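Side-chain contact in lipopolysaccharide core heptose(I) kinase WaaP (Pseudomonas aeruginosa, PDB 6DFL), which phosphorylates the first heptose of the lipopolysaccharide inner core using ATP, and also acts as a protein-tyrosine kinase: residues A[143-148]-A[228-233]. Residues are numbered along the deposited sequence; the frame is centred on the assembly and turned at random.
With G9S (S-[2-({N-[(2S)-2-hydroxy-3,3-dimethyl-4-(phosphonooxy)butanoyl]-beta-alanyl}amino)ethyl] hexadecanethioate), chain C.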
loop_
_atom_site.group_PDB
_atom_site.type_symbol
_atom_site.label_atom_id
_atom_site.label_comp_id
_atom_site.label_asym_id
_atom_site.label_seq_id
_atom_site.Cartn_x
_atom_site.Cartn_y
_atom_site.Cartn_z
ATOM N N LEU A 143 -0.726 -3.013 8.760
ATOM C CA LEU A 143 -1.233 -2.315 7.579
ATOM C C LEU A 143 -0.094 -1.821 6.694
ATOM O O LEU A 143 -0.111 -2.027 5.477
ATOM C CB LEU A 143 -2.129 -1.156 8.005
ATOM C CG LEU A 143 -3.482 -1.615 8.523
ATOM C CD1 LEU A 143 -4.169 -0.512 9.288
ATOM C CD2 LEU A 143 -4.343 -2.061 7.370
ATOM N N VAL A 144 0.913 -1.172 7.289
ATOM C CA VAL A 144 2.106 -0.800 6.536
ATOM C C VAL A 144 2.624 -1.997 5.744
ATOM O O VAL A 144 2.933 -1.889 4.552
ATOM C CB VAL A 144 3.193 -0.255 7.480
ATOM C CG1 VAL A 144 4.506 -0.153 6.736
ATOM C CG2 VAL A 144 2.788 1.100 8.053
ATOM N N GLU A 145 2.717 -3.163 6.395
ATOM C CA GLU A 145 3.305 -4.312 5.717
ATOM C C GLU A 145 2.357 -4.871 4.677
ATOM O O GLU A 145 2.795 -5.293 3.600
ATOM C CB GLU A 145 3.696 -5.397 6.723
ATOM C CG GLU A 145 4.740 -4.922 7.698
ATOM C CD GLU A 145 5.257 -6.050 8.576
ATOM O OE1 GLU A 145 4.988 -7.222 8.227
ATOM O OE2 GLU A 145 5.920 -5.760 9.602
ATOM N N ALA A 146 1.060 -4.894 4.979
ATOM C CA ALA A 146 0.107 -5.404 4.005
ATOM C C ALA A 146 0.133 -4.584 2.715
ATOM O O ALA A 146 -0.143 -5.118 1.633
ATOM C CB ALA A 146 -1.296 -5.417 4.603
ATOM N N VAL A 147 0.498 -3.304 2.789
ATOM C CA VAL A 147 0.547 -2.533 1.553
ATOM C C VAL A 147 1.857 -2.794 0.842
ATOM O O VAL A 147 1.899 -2.936 -0.386
ATOM C CB VAL A 147 0.335 -1.030 1.824
ATOM C CG1 VAL A 147 0.431 -0.243 0.537
ATOM C CG2 VAL A 147 -1.005 -0.814 2.508
ATOM N N ALA A 148 2.945 -2.841 1.609
ATOM C CA ALA A 148 4.226 -3.281 1.067
ATOM C C ALA A 148 4.078 -4.581 0.280
ATOM O O ALA A 148 4.585 -4.692 -0.836
ATOM C CB ALA A 148 5.232 -3.421 2.192
ATOM N N LEU A 228 9.996 -0.798 3.399
ATOM C CA LEU A 228 10.946 -1.070 2.322
ATOM C C LEU A 228 11.362 -2.540 2.298
ATOM O O LEU A 228 11.429 -3.157 1.223
ATOM C CB LEU A 228 12.171 -0.177 2.483
ATOM C CG LEU A 228 11.931 1.325 2.254
ATOM C CD1 LEU A 228 13.089 2.145 2.828
ATOM C CD2 LEU A 228 11.763 1.595 0.772
ATOM N N ARG A 229 11.641 -3.105 3.476
ATOM C CA ARG A 229 12.016 -4.513 3.571
ATOM C C ARG A 229 10.921 -5.400 2.998
ATOM O O ARG A 229 11.178 -6.241 2.128
ATOM C CB ARG A 229 12.307 -4.883 5.032
ATOM C CG ARG A 229 12.580 -6.364 5.245
ATOM C CD ARG A 229 13.342 -6.617 6.564
ATOM N NE ARG A 229 12.516 -6.453 7.763
ATOM C CZ ARG A 229 12.975 -5.984 8.925
ATOM N NH1 ARG A 229 14.245 -5.614 9.045
ATOM N NH2 ARG A 229 12.167 -5.872 9.968
ATOM N N THR A 230 9.685 -5.220 3.466
ATOM C CA THR A 230 8.606 -6.053 2.952
ATOM C C THR A 230 8.371 -5.780 1.476
ATOM O O THR A 230 8.075 -6.702 0.705
ATOM C CB THR A 230 7.343 -5.799 3.749
ATOM O OG1 THR A 230 7.638 -5.948 5.134
ATOM C CG2 THR A 230 6.243 -6.767 3.376
ATOM N N TYR A 231 8.538 -4.524 1.052
ATOM C CA TYR A 231 8.284 -4.197 -0.350
ATOM C C TYR A 231 9.286 -4.900 -1.266
ATOM O O TYR A 231 8.899 -5.570 -2.231
ATOM C CB TYR A 231 8.316 -2.681 -0.587
ATOM C CG TYR A 231 8.303 -2.406 -2.069
ATOM C CD1 TYR A 231 7.155 -2.667 -2.839
ATOM C CD2 TYR A 231 9.437 -1.935 -2.718
ATOM C CE1 TYR A 231 7.153 -2.482 -4.184
ATOM C CE2 TYR A 231 9.431 -1.729 -4.081
ATOM C CZ TYR A 231 8.284 -2.007 -4.801
ATOM O OH TYR A 231 8.270 -1.815 -6.152
ATOM N N PHE A 232 10.583 -4.744 -0.983
ATOM C CA PHE A 232 11.625 -5.339 -1.813
ATOM C C PHE A 232 11.849 -6.821 -1.531
ATOM O O PHE A 232 12.269 -7.550 -2.435
ATOM C CB PHE A 232 12.941 -4.590 -1.619
ATOM C CG PHE A 232 12.966 -3.209 -2.234
ATOM C CD1 PHE A 232 13.151 -3.049 -3.599
ATOM C CD2 PHE A 232 12.872 -2.084 -1.443
ATOM C CE1 PHE A 232 13.229 -1.819 -4.154
ATOM C CE2 PHE A 232 12.930 -0.829 -2.001
ATOM C CZ PHE A 232 13.103 -0.694 -3.361
ATOM N N ARG A 233 11.542 -7.297 -0.323
ATOM C CA ARG A 233 11.840 -8.675 0.076
ATOM C C ARG A 233 13.333 -8.931 -0.116
ATOM O O ARG A 233 13.746 -9.842 -0.832
ATOM C CB ARG A 233 10.991 -9.684 -0.697
ATOM C CG ARG A 233 9.528 -9.297 -0.857
ATOM C CD ARG A 233 8.736 -10.386 -1.567
ATOM N NE ARG A 233 9.402 -10.795 -2.801
ATOM C CZ ARG A 233 8.992 -11.790 -3.588
ATOM N NH1 ARG A 233 7.901 -12.482 -3.272
ATOM N NH2 ARG A 233 9.673 -12.100 -4.692
HETATM C C1 G9S C . 15.409 5.565 6.321
HETATM C C2 G9S C . 16.262 6.738 8.383
HETATM C C3 G9S C . 17.027 7.895 9.006
HETATM C C4 G9S C . 18.486 8.014 8.606
HETATM C C5 G9S C . 19.993 6.507 7.066
HETATM C C6 G9S C . 20.794 4.767 8.910
HETATM C C7 G9S C . 21.975 4.598 9.836
HETATM C C8 G9S C . 19.528 4.777 9.724
HETATM C C10 G9S C . 13.506 6.414 3.509
HETATM C C11 G9S C . 13.029 7.265 2.365
HETATM C C12 G9S C . 11.594 7.033 1.952
HETATM C C13 G9S C . 10.806 6.077 2.830
HETATM C C14 G9S C . 10.319 4.786 2.159
HETATM C C15 G9S C . 8.864 4.743 1.716
HETATM C C16 G9S C . 7.810 4.531 2.777
HETATM N N2 G9S C . 16.128 6.652 6.936
HETATM C C19 G9S C . 13.914 5.727 6.215
HETATM C C20 G9S C . 20.790 3.608 7.960
HETATM C C21 G9S C . 6.495 3.878 2.364
HETATM C C22 G9S C . 5.318 4.205 3.280
HETATM C C23 G9S C . 3.925 3.970 2.775
HETATM C C24 G9S C . 3.086 2.998 3.578
HETATM C C25 G9S C . 1.595 2.870 3.293
HETATM C C26 G9S C . 0.702 2.311 4.405
HETATM C C27 G9S C . 0.101 3.307 5.379
HETATM C C28 G9S C . -0.964 2.774 6.291
HETATM C C29 G9S C . -2.335 3.364 6.180
HETATM C C30 G9S C . 21.008 6.116 8.150
HETATM N N3 G9S C . 18.845 7.394 7.306
HETATM O O2 G9S C . 15.772 5.872 9.099
HETATM O O3 G9S C . 14.147 5.386 3.326
HETATM O O4 G9S C . 20.151 6.069 5.931
HETATM O O5 G9S C . 21.212 7.183 9.003
HETATM O O6 G9S C . 23.182 5.135 9.393
HETATM O O8 G9S C . 25.683 5.427 9.596
HETATM O O9 G9S C . 24.761 3.208 8.869
HETATM P P1 G9S C . 24.548 4.434 9.733
HETATM S S1 G9S C . 13.368 7.059 5.156
#
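Ala-148 lets two helices close in until its CA sits just 4.4 Å from that of Tyr-231, with its methyl at the centre of the contact and no hydrogen bond crossing the gap. That methyl, CB, points at the other helix and meets Thr-230 CB at 3.5 Å, touching CG2 of the same threonine and the backbone N of Tyr-231 as well. Thr-230 has OG1 beside the backbone N (chi1 -52°), which leaves CG2 anti to it. CG2 thus lies alongside Ala-148 and within 3.8 Å of Glu-145 O, while OG1 sits beside the Glu-145 chain and is hydrogen-bonded back to Arg-226 O in its own helix. Glu-145 crosses Thr-230 at about a right angle. Its CG passes 4.0 Å from Thr-230 OG1, and the extended chain runs on past that oxygen with CD still near it. The carboxylate OE2 stays 6.3 Å from Arg-229 NH2, too far for a salt bridge.

In the helical lobe of this protein-kinase-like fold, helices 137-156 and 221-232 run nearly parallel here, at 26°, and beside them lies the acyl chain of the bound palmitoyl thioester G9S. Val-147 CG2 packs against its carbon C26 at 4.0 Å. Leu-228, one of the pocket residues, sets CG and CD2 against C14, and its CD1 comes 3.4 Å from the thioester oxygen O3.

Tyr-231 also packs on Ala-148, CB to CB at 4.2 Å. With CG anti to the backbone N (chi1 170°), its ring swings past the alanine, and Ala-148 O comes to the ring edge near CD1, close to the ring plane. The hydroxyl is hydrogen-bonded to His-155 ND1, and Arg-156 NH2 bonds to Tyr-231 O, which ties the end of helix 221-232 to residues further along helix 137-156.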